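Local coordinates for ThiJ/PfpI family protein (Pseudomonas syringae pv. tomato, PDB 3EWN) that is of unknown function but belongs to the DJ-1/PfpI family, whose glutaminase-like fold suggests, without proving, an enzymatic or related role, at residues D23-M28 with G51-I56; D84-F89 with A117-S122. One frame throughout, in Å; residues are numbered along the deposited sequence.

Interaction 1: D23-M28 with G51-I56; sequences DEQIAM and GAKIYI
Met28 and Ile54 meet on the apolar face of two parallel strands, where the selenium of selenomethionine 28, SE, lies 3.8 Å from Ile54 CG2. Ile26 fills the same face, its CB 4.3 Å from Ile54 CG1, and Phe46 of helix 36-46 packs on both Ile26 and Met28 from above this face. Beneath these side chains the backbones form a parallel ladder: Ile26 N gives its hydrogen to Lys53 O, Ile26 O receives Tyr55 N, and Met28 N reaches Tyr55 O at 2.7 Å in a nearly straight bond (178° at the hydrogen). On the other face, Gln25 and Tyr55 make a polar pair. A bend at chi2 (-61°) turns the Gln25 amide back toward the second strand, where Tyr55 OH donates to Gln25 OE1 at 2.6 Å. The oxygen sits at the ring edge, with amide and ring planes 45° apart. Lys53 runs alongside Gln25, its CD 3.8 Å from Gln25 NE2. At the start of the strands a water bridges Glu24 O and Gly51 O, while the Glu24 carboxylate turns to a salt bridge with Arg190. Together with helix 36-46, the strands form a right-handed beta-alpha-beta crossover.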
ATOM      1  N   ASP A  23      19.348  -9.732   9.400  1.00 15.10           N
ATOM      2  CA  ASP A  23      19.625  -8.650  10.339  1.00 16.16           C
ATOM      3  C   ASP A  23      19.726  -7.310   9.617  1.00 13.92           C
ATOM      4  O   ASP A  23      20.491  -6.432  10.019  1.00 13.66           O
ATOM      5  CB  ASP A  23      20.930  -8.939  11.081  1.00 21.77           C
ATOM      6  CG  ASP A  23      22.145  -8.866  10.174  1.00 27.05           C
ATOM      7  OD1 ASP A  23      22.059  -9.326   9.016  1.00 30.91           O
ATOM      8  OD2 ASP A  23      23.192  -8.357  10.624  1.00 32.68           O
ATOM      9  N   GLU A  24      18.940  -7.154   8.556  1.00 10.32           N
ATOM     10  CA  GLU A  24      18.962  -5.925   7.776  1.00 10.42           C
ATOM     11  C   GLU A  24      18.517  -4.693   8.558  1.00  9.50           C
ATOM     12  O   GLU A  24      17.633  -4.763   9.414  1.00 10.75           O
ATOM     13  CB  GLU A  24      18.074  -6.061   6.530  1.00  8.42           C
ATOM     14  CG  GLU A  24      18.504  -7.158   5.563  1.00  9.64           C
ATOM     15  CD  GLU A  24      17.826  -8.492   5.831  1.00  9.50           C
ATOM     16  OE1 GLU A  24      17.201  -8.659   6.900  1.00 10.35           O
ATOM     17  OE2 GLU A  24      17.925  -9.382   4.961  1.00 11.79           O
ATOM     18  N   GLN A  25      19.146  -3.565   8.250  1.00  8.73           N
ATOM     19  CA  GLN A  25      18.823  -2.280   8.862  1.00  9.55           C
ATOM     20  C   GLN A  25      18.245  -1.488   7.700  1.00  8.41           C
ATOM     21  O   GLN A  25      18.968  -1.133   6.774  1.00  8.38           O
ATOM     22  CB  GLN A  25      20.087  -1.595   9.379  1.00 12.65           C
ATOM     23  CG  GLN A  25      20.829  -2.387  10.442  1.00 19.00           C
ATOM     24  CD  GLN A  25      19.985  -2.631  11.672  1.00 21.55           C
ATOM     25  OE1 GLN A  25      19.389  -1.705  12.222  1.00 24.64           O
ATOM     26  NE2 GLN A  25      19.934  -3.884  12.120  1.00 24.73           N
ATOM     27  N   ILE A  26      16.950  -1.206   7.760  1.00  8.24           N
ATOM     28  CA  ILE A  26      16.264  -0.517   6.676  1.00  8.46           C
ATOM     29  C   ILE A  26      15.669   0.817   7.104  1.00  8.35           C
ATOM     30  O   ILE A  26      14.805   0.863   7.980  1.00  8.43           O
ATOM     31  CB  ILE A  26      15.138  -1.428   6.121  1.00  8.68           C
ATOM     32  CG1 ILE A  26      15.749  -2.739   5.616  1.00  9.68           C
ATOM     33  CG2 ILE A  26      14.373  -0.723   5.015  1.00  9.00           C
ATOM     34  CD1 ILE A  26      14.741  -3.847   5.354  1.00  9.20           C
ATOM     35  N   ALA A  27      16.130   1.899   6.482  1.00  8.11           N
ATOM     36  CA  ALA A  27      15.620   3.226   6.805  1.00  7.61           C
ATOM     37  C   ALA A  27      14.715   3.732   5.686  1.00  9.33           C
ATOM     38  O   ALA A  27      15.132   3.818   4.530  1.00  7.63           O
ATOM     39  CB  ALA A  27      16.777   4.202   7.024  1.00  8.46           C
HETATM   40  N   MSE A  28      13.480   4.074   6.042  1.00  7.90           N
HETATM   41  CA  MSE A  28      12.510   4.572   5.076  1.00  7.16           C
HETATM   42  C   MSE A  28      12.115   6.001   5.432  1.00  6.71           C
HETATM   43  O   MSE A  28      11.513   6.251   6.473  1.00  6.97           O
HETATM   44  CB  MSE A  28      11.281   3.660   5.068  1.00  7.67           C
HETATM   45  CG  MSE A  28      11.633   2.181   4.842  1.00  8.55           C
HETATM   46 SE   MSE A  28      10.130   0.977   4.768  1.00 15.39          SE
HETATM   47  CE  MSE A  28       9.661   1.180   2.929  1.00  7.28           C
ATOM     48  N   GLY A  51      13.640 -10.690  11.384  1.00 11.03           N
ATOM     49  CA  GLY A  51      14.894 -10.239  11.963  1.00 11.63           C
ATOM     50  C   GLY A  51      15.333  -8.849  11.541  1.00 11.43           C
ATOM     51  O   GLY A  51      16.192  -8.243  12.183  1.00 12.57           O
ATOM     52  N   ALA A  52      14.748  -8.340  10.463  1.00 10.68           N
ATOM     53  CA  ALA A  52      15.105  -7.023   9.967  1.00  9.57           C
ATOM     54  C   ALA A  52      14.503  -5.938  10.838  1.00 10.61           C
ATOM     55  O   ALA A  52      13.438  -6.121  11.436  1.00 12.32           O
ATOM     56  CB  ALA A  52      14.631  -6.858   8.528  1.00 10.46           C
ATOM     57  N   LYS A  53      15.202  -4.811  10.911  1.00  9.95           N
ATOM     58  CA  LYS A  53      14.740  -3.668  11.682  1.00 10.71           C
ATOM     59  C   LYS A  53      14.439  -2.539  10.708  1.00 10.07           C
ATOM     60  O   LYS A  53      15.308  -2.115   9.950  1.00 10.64           O
ATOM     61  CB  LYS A  53      15.812  -3.228  12.679  1.00 13.12           C
ATOM     62  CG  LYS A  53      16.118  -4.282  13.732  1.00 16.24           C
ATOM     63  CD  LYS A  53      17.155  -3.794  14.720  1.00 20.79           C
ATOM     64  CE  LYS A  53      17.432  -4.850  15.782  1.00 23.76           C
ATOM     65  NZ  LYS A  53      18.363  -4.341  16.826  1.00 25.55           N
ATOM     66  N   ILE A  54      13.197  -2.069  10.718  1.00  9.23           N
ATOM     67  CA  ILE A  54      12.789  -0.985   9.829  1.00  9.18           C
ATOM     68  C   ILE A  54      12.645   0.318  10.607  1.00  9.58           C
ATOM     69  O   ILE A  54      12.008   0.353  11.662  1.00 10.72           O
ATOM     70  CB  ILE A  54      11.437  -1.295   9.151  1.00  9.49           C
ATOM     71  CG1 ILE A  54      11.557  -2.559   8.299  1.00  9.98           C
ATOM     72  CG2 ILE A  54      11.008  -0.116   8.280  1.00 10.20           C
ATOM     73  CD1 ILE A  54      10.235  -3.041   7.730  1.00  9.29           C
ATOM     74  N   TYR A  55      13.241   1.383  10.087  1.00  8.76           N
ATOM     75  CA  TYR A  55      13.164   2.691  10.725  1.00  9.05           C
ATOM     76  C   TYR A  55      12.372   3.645   9.835  1.00  8.77           C
ATOM     77  O   TYR A  55      12.687   3.801   8.656  1.00  7.94           O
ATOM     78  CB  TYR A  55      14.572   3.250  10.939  1.00  9.62           C
ATOM     79  CG  TYR A  55      15.481   2.328  11.718  1.00 11.34           C
ATOM     80  CD1 TYR A  55      15.475   2.324  13.110  1.00 11.98           C
ATOM     81  CD2 TYR A  55      16.324   1.434  11.059  1.00 12.56           C
ATOM     82  CE1 TYR A  55      16.288   1.447  13.834  1.00 12.55           C
ATOM     83  CE2 TYR A  55      17.141   0.551  11.773  1.00 13.00           C
ATOM     84  CZ  TYR A  55      17.116   0.565  13.159  1.00 13.08           C
ATOM     85  OH  TYR A  55      17.913  -0.304  13.870  1.00 14.29           O
ATOM     86  N   ILE A  56      11.331   4.259  10.395  1.00  9.11           N
ATOM     87  CA  ILE A  56      10.517   5.225   9.661  1.00  8.03           C
ATOM     88  C   ILE A  56      11.129   6.563  10.064  1.00  8.24           C
ATOM     89  O   ILE A  56      10.844   7.091  11.136  1.00  8.34           O
ATOM     90  CB  ILE A  56       9.040   5.136  10.093  1.00  8.43           C
ATOM     91  CG1 ILE A  56       8.552   3.690   9.948  1.00  8.99           C
ATOM     92  CG2 ILE A  56       8.180   6.059   9.240  1.00  8.03           C
ATOM     93  CD1 ILE A  56       8.699   3.113   8.533  1.00 10.46           C
TER
HETATM   94  O   HOH W   1      18.180  -6.371  12.035  1.00 32.21           O

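Interaction 2: D84-F89 with A117-S122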
ATOM      1  N   ASP A  84      25.033   3.287   9.557  1.00 12.37           N
ATOM      2  CA  ASP A  84      25.252   2.324   8.480  1.00 13.13           C
ATOM      3  C   ASP A  84      23.984   1.505   8.265  1.00 12.67           C
ATOM      4  O   ASP A  84      23.514   0.826   9.176  1.00 14.29           O
ATOM      5  CB  ASP A  84      26.424   1.401   8.819  1.00 14.33           C
ATOM      6  CG  ASP A  84      27.713   2.163   9.075  1.00 16.72           C
ATOM      7  OD1 ASP A  84      27.785   3.365   8.744  1.00 18.42           O
ATOM      8  OD2 ASP A  84      28.664   1.552   9.602  1.00 20.00           O
ATOM      9  N   LEU A  85      23.444   1.566   7.052  1.00 10.01           N
ATOM     10  CA  LEU A  85      22.207   0.866   6.718  1.00  8.78           C
ATOM     11  C   LEU A  85      22.349  -0.173   5.616  1.00  8.66           C
ATOM     12  O   LEU A  85      23.252  -0.094   4.784  1.00  9.12           O
ATOM     13  CB  LEU A  85      21.161   1.887   6.269  1.00  8.49           C
ATOM     14  CG  LEU A  85      20.826   3.014   7.247  1.00  9.54           C
ATOM     15  CD1 LEU A  85      20.171   4.169   6.495  1.00  8.25           C
ATOM     16  CD2 LEU A  85      19.918   2.485   8.343  1.00  9.87           C
ATOM     17  N   THR A  86      21.442  -1.146   5.616  1.00  8.56           N
ATOM     18  CA  THR A  86      21.431  -2.162   4.575  1.00  7.85           C
ATOM     19  C   THR A  86      20.699  -1.506   3.411  1.00  9.17           C
ATOM     20  O   THR A  86      21.098  -1.631   2.250  1.00  9.00           O
ATOM     21  CB  THR A  86      20.638  -3.406   5.007  1.00  9.61           C
ATOM     22  OG1 THR A  86      21.169  -3.900   6.242  1.00  9.74           O
ATOM     23  CG2 THR A  86      20.728  -4.491   3.942  1.00  7.50           C
ATOM     24  N   VAL A  87      19.628  -0.787   3.740  1.00  7.40           N
ATOM     25  CA  VAL A  87      18.827  -0.103   2.730  1.00  6.81           C
ATOM     26  C   VAL A  87      18.382   1.298   3.133  1.00  7.13           C
ATOM     27  O   VAL A  87      17.920   1.517   4.250  1.00  7.86           O
ATOM     28  CB  VAL A  87      17.547  -0.900   2.394  1.00  5.52           C
ATOM     29  CG1 VAL A  87      16.737  -0.151   1.338  1.00  6.55           C
ATOM     30  CG2 VAL A  87      17.902  -2.293   1.907  1.00  7.00           C
ATOM     31  N   LEU A  88      18.539   2.244   2.212  1.00  7.03           N
ATOM     32  CA  LEU A  88      18.090   3.620   2.423  1.00  6.33           C
ATOM     33  C   LEU A  88      16.984   3.737   1.386  1.00  6.46           C
ATOM     34  O   LEU A  88      17.187   3.375   0.231  1.00  6.78           O
ATOM     35  CB  LEU A  88      19.204   4.625   2.119  1.00  6.35           C
ATOM     36  CG  LEU A  88      18.807   6.109   2.212  1.00  5.58           C
ATOM     37  CD1 LEU A  88      18.291   6.447   3.617  1.00  7.95           C
ATOM     38  CD2 LEU A  88      20.005   6.972   1.869  1.00  6.90           C
ATOM     39  N   PHE A  89      15.817   4.234   1.787  1.00  5.17           N
ATOM     40  CA  PHE A  89      14.684   4.324   0.869  1.00  6.16           C
ATOM     41  C   PHE A  89      13.926   5.639   0.955  1.00  6.08           C
ATOM     42  O   PHE A  89      13.739   6.180   2.040  1.00  6.59           O
ATOM     43  CB  PHE A  89      13.710   3.176   1.167  1.00  5.88           C
ATOM     44  CG  PHE A  89      12.374   3.310   0.485  1.00  6.43           C
ATOM     45  CD1 PHE A  89      12.160   2.758  -0.774  1.00  7.38           C
ATOM     46  CD2 PHE A  89      11.331   3.992   1.104  1.00  7.27           C
ATOM     47  CE1 PHE A  89      10.922   2.881  -1.406  1.00  7.41           C
ATOM     48  CE2 PHE A  89      10.090   4.122   0.481  1.00  7.37           C
ATOM     49  CZ  PHE A  89       9.885   3.565  -0.777  1.00  9.19           C
ATOM     50  N   ALA A 117      25.216   3.275   2.752  1.00 10.68           N
ATOM     51  CA  ALA A 117      24.158   2.279   2.605  1.00  9.31           C
ATOM     52  C   ALA A 117      24.504   1.216   1.569  1.00  9.80           C
ATOM     53  O   ALA A 117      25.053   1.525   0.512  1.00 11.00           O
ATOM     54  CB  ALA A 117      22.840   2.969   2.228  1.00  9.34           C
ATOM     55  N   LYS A 118      24.183  -0.038   1.872  1.00  9.87           N
ATOM     56  CA  LYS A 118      24.462  -1.134   0.946  1.00 10.46           C
ATOM     57  C   LYS A 118      23.607  -0.959  -0.307  1.00 10.45           C
ATOM     58  O   LYS A 118      24.059  -1.207  -1.429  1.00 11.33           O
ATOM     59  CB  LYS A 118      24.159  -2.479   1.614  1.00 13.65           C
ATOM     60  CG  LYS A 118      24.645  -3.682   0.821  1.00 17.81           C
ATOM     61  CD  LYS A 118      24.405  -4.991   1.569  1.00 21.41           C
ATOM     62  CE  LYS A 118      24.896  -6.185   0.755  1.00 23.40           C
ATOM     63  NZ  LYS A 118      24.661  -7.490   1.438  1.00 26.33           N
ATOM     64  N   TYR A 119      22.368  -0.524  -0.107  1.00  9.66           N
ATOM     65  CA  TYR A 119      21.444  -0.290  -1.210  1.00  9.23           C
ATOM     66  C   TYR A 119      20.813   1.085  -1.058  1.00  7.79           C
ATOM     67  O   TYR A 119      20.415   1.470   0.039  1.00  9.69           O
ATOM     68  CB  TYR A 119      20.335  -1.340  -1.220  1.00  8.43           C
ATOM     69  CG  TYR A 119      20.809  -2.756  -1.454  1.00  8.01           C
ATOM     70  CD1 TYR A 119      21.089  -3.219  -2.742  1.00  9.31           C
ATOM     71  CD2 TYR A 119      20.975  -3.636  -0.387  1.00  8.31           C
ATOM     72  CE1 TYR A 119      21.520  -4.527  -2.957  1.00  9.72           C
ATOM     73  CE2 TYR A 119      21.403  -4.945  -0.590  1.00  8.70           C
ATOM     74  CZ  TYR A 119      21.672  -5.381  -1.875  1.00  9.02           C
ATOM     75  OH  TYR A 119      22.093  -6.674  -2.077  1.00 12.46           O
ATOM     76  N   ILE A 120      20.739   1.816  -2.167  1.00  6.96           N
ATOM     77  CA  ILE A 120      20.137   3.145  -2.209  1.00  7.55           C
ATOM     78  C   ILE A 120      18.912   2.951  -3.092  1.00  8.01           C
ATOM     79  O   ILE A 120      19.029   2.608  -4.270  1.00  7.67           O
ATOM     80  CB  ILE A 120      21.111   4.163  -2.828  1.00  7.56           C
ATOM     81  CG1 ILE A 120      22.312   4.336  -1.890  1.00  8.98           C
ATOM     82  CG2 ILE A 120      20.405   5.490  -3.081  1.00  7.51           C
ATOM     83  CD1 ILE A 120      23.394   5.251  -2.426  1.00 10.74           C
ATOM     84  N   THR A 121      17.735   3.171  -2.524  1.00  7.98           N
ATOM     85  CA  THR A 121      16.506   2.923  -3.260  1.00  7.32           C
ATOM     86  C   THR A 121      15.442   3.997  -3.123  1.00  6.66           C
ATOM     87  O   THR A 121      15.507   4.855  -2.248  1.00  6.90           O
ATOM     88  CB  THR A 121      15.884   1.599  -2.794  1.00  7.87           C
ATOM     89  OG1 THR A 121      15.431   1.748  -1.441  1.00  6.70           O
ATOM     90  CG2 THR A 121      16.916   0.472  -2.840  1.00  8.52           C
ATOM     91  N   SER A 122      14.446   3.920  -3.996  1.00  6.92           N
ATOM     92  CA  SER A 122      13.332   4.856  -3.977  1.00  5.92           C
ATOM     93  C   SER A 122      12.238   4.321  -4.877  1.00  7.50           C
ATOM     94  O   SER A 122      12.458   3.407  -5.674  1.00  7.10           O
ATOM     95  CB  SER A 122      13.766   6.241  -4.478  1.00  5.93           C
ATOM     96  OG  SER A 122      14.041   6.231  -5.874  1.00  6.50           O
TER
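Two neighbouring parallel strands in the middle of the central sheet, 87-90 and 119-123, are joined here, with Leu88 and Thr121 making the closest polar link. Leu88 O is gripped twice by this one threonine: Thr121 N donates at 2.8 Å, nearly head-on to the carbonyl, and Thr121 OG1 at 2.9 Å, from 35° out of the carbonyl plane. With chi1 at 68°, the hydroxyl sits between its own backbone N and carbonyl carbon, which brings it within hydrogen-bonding distance of Leu88 O. That buried hydroxyl also meets the edge of the Phe89 ring in its plane, 3.5 Å from Phe89 CD1, and lies 3.6 Å from Val87 CG1. Further back, Tyr119 O accepts from Leu88 N, and Tyr119 N donates to Thr86 O through a distinctly bent bond (131° at the hydrogen). Ahead of the strands proper, Leu85 O receives Lys118 N.

Val87 crosses Tyr119 obliquely on the face it shares with Phe89 and Thr121, its CG2 4.1 Å from Tyr119 CD2. The phenol reaches on to a hydrogen bond with Glu188, and helix 177-189 packs over this face through Met185, Phe181 and Leu189. On the reverse face Leu88 CB rests 4.0 Å from Ala117 CB, while Ile120 packs against Leu130 of helix 126-132. Helices on both faces of a largely parallel sheet make this the three-layer alpha/beta sandwich of the DJ-1/PfpI family, within the class I glutaminase-like clan.

Interactions 1 and 2 are two strand pairings of one sheet, separated by the pairing of strand 25-29 with strand 87-90: Thr86 N bonds to Gln25 O at 2.7 Å, and Phe89 N to Ala27 O at 2.9 Å. Interaction 2 is the more buried, covered by helices and flanked by strand 169-172. Interaction 1 lies nearer the sheet's margin and is partly exposed, with Ile56 touching Leu70 of the second subunit. Their polar chemistry follows this difference. At 23-28 with 51-56, a glutamine-tyrosine pair and a water supplement the ladder, whereas at 84-89 with 117-122 a buried threonine hydroxyl is satisfied by a backbone carbonyl.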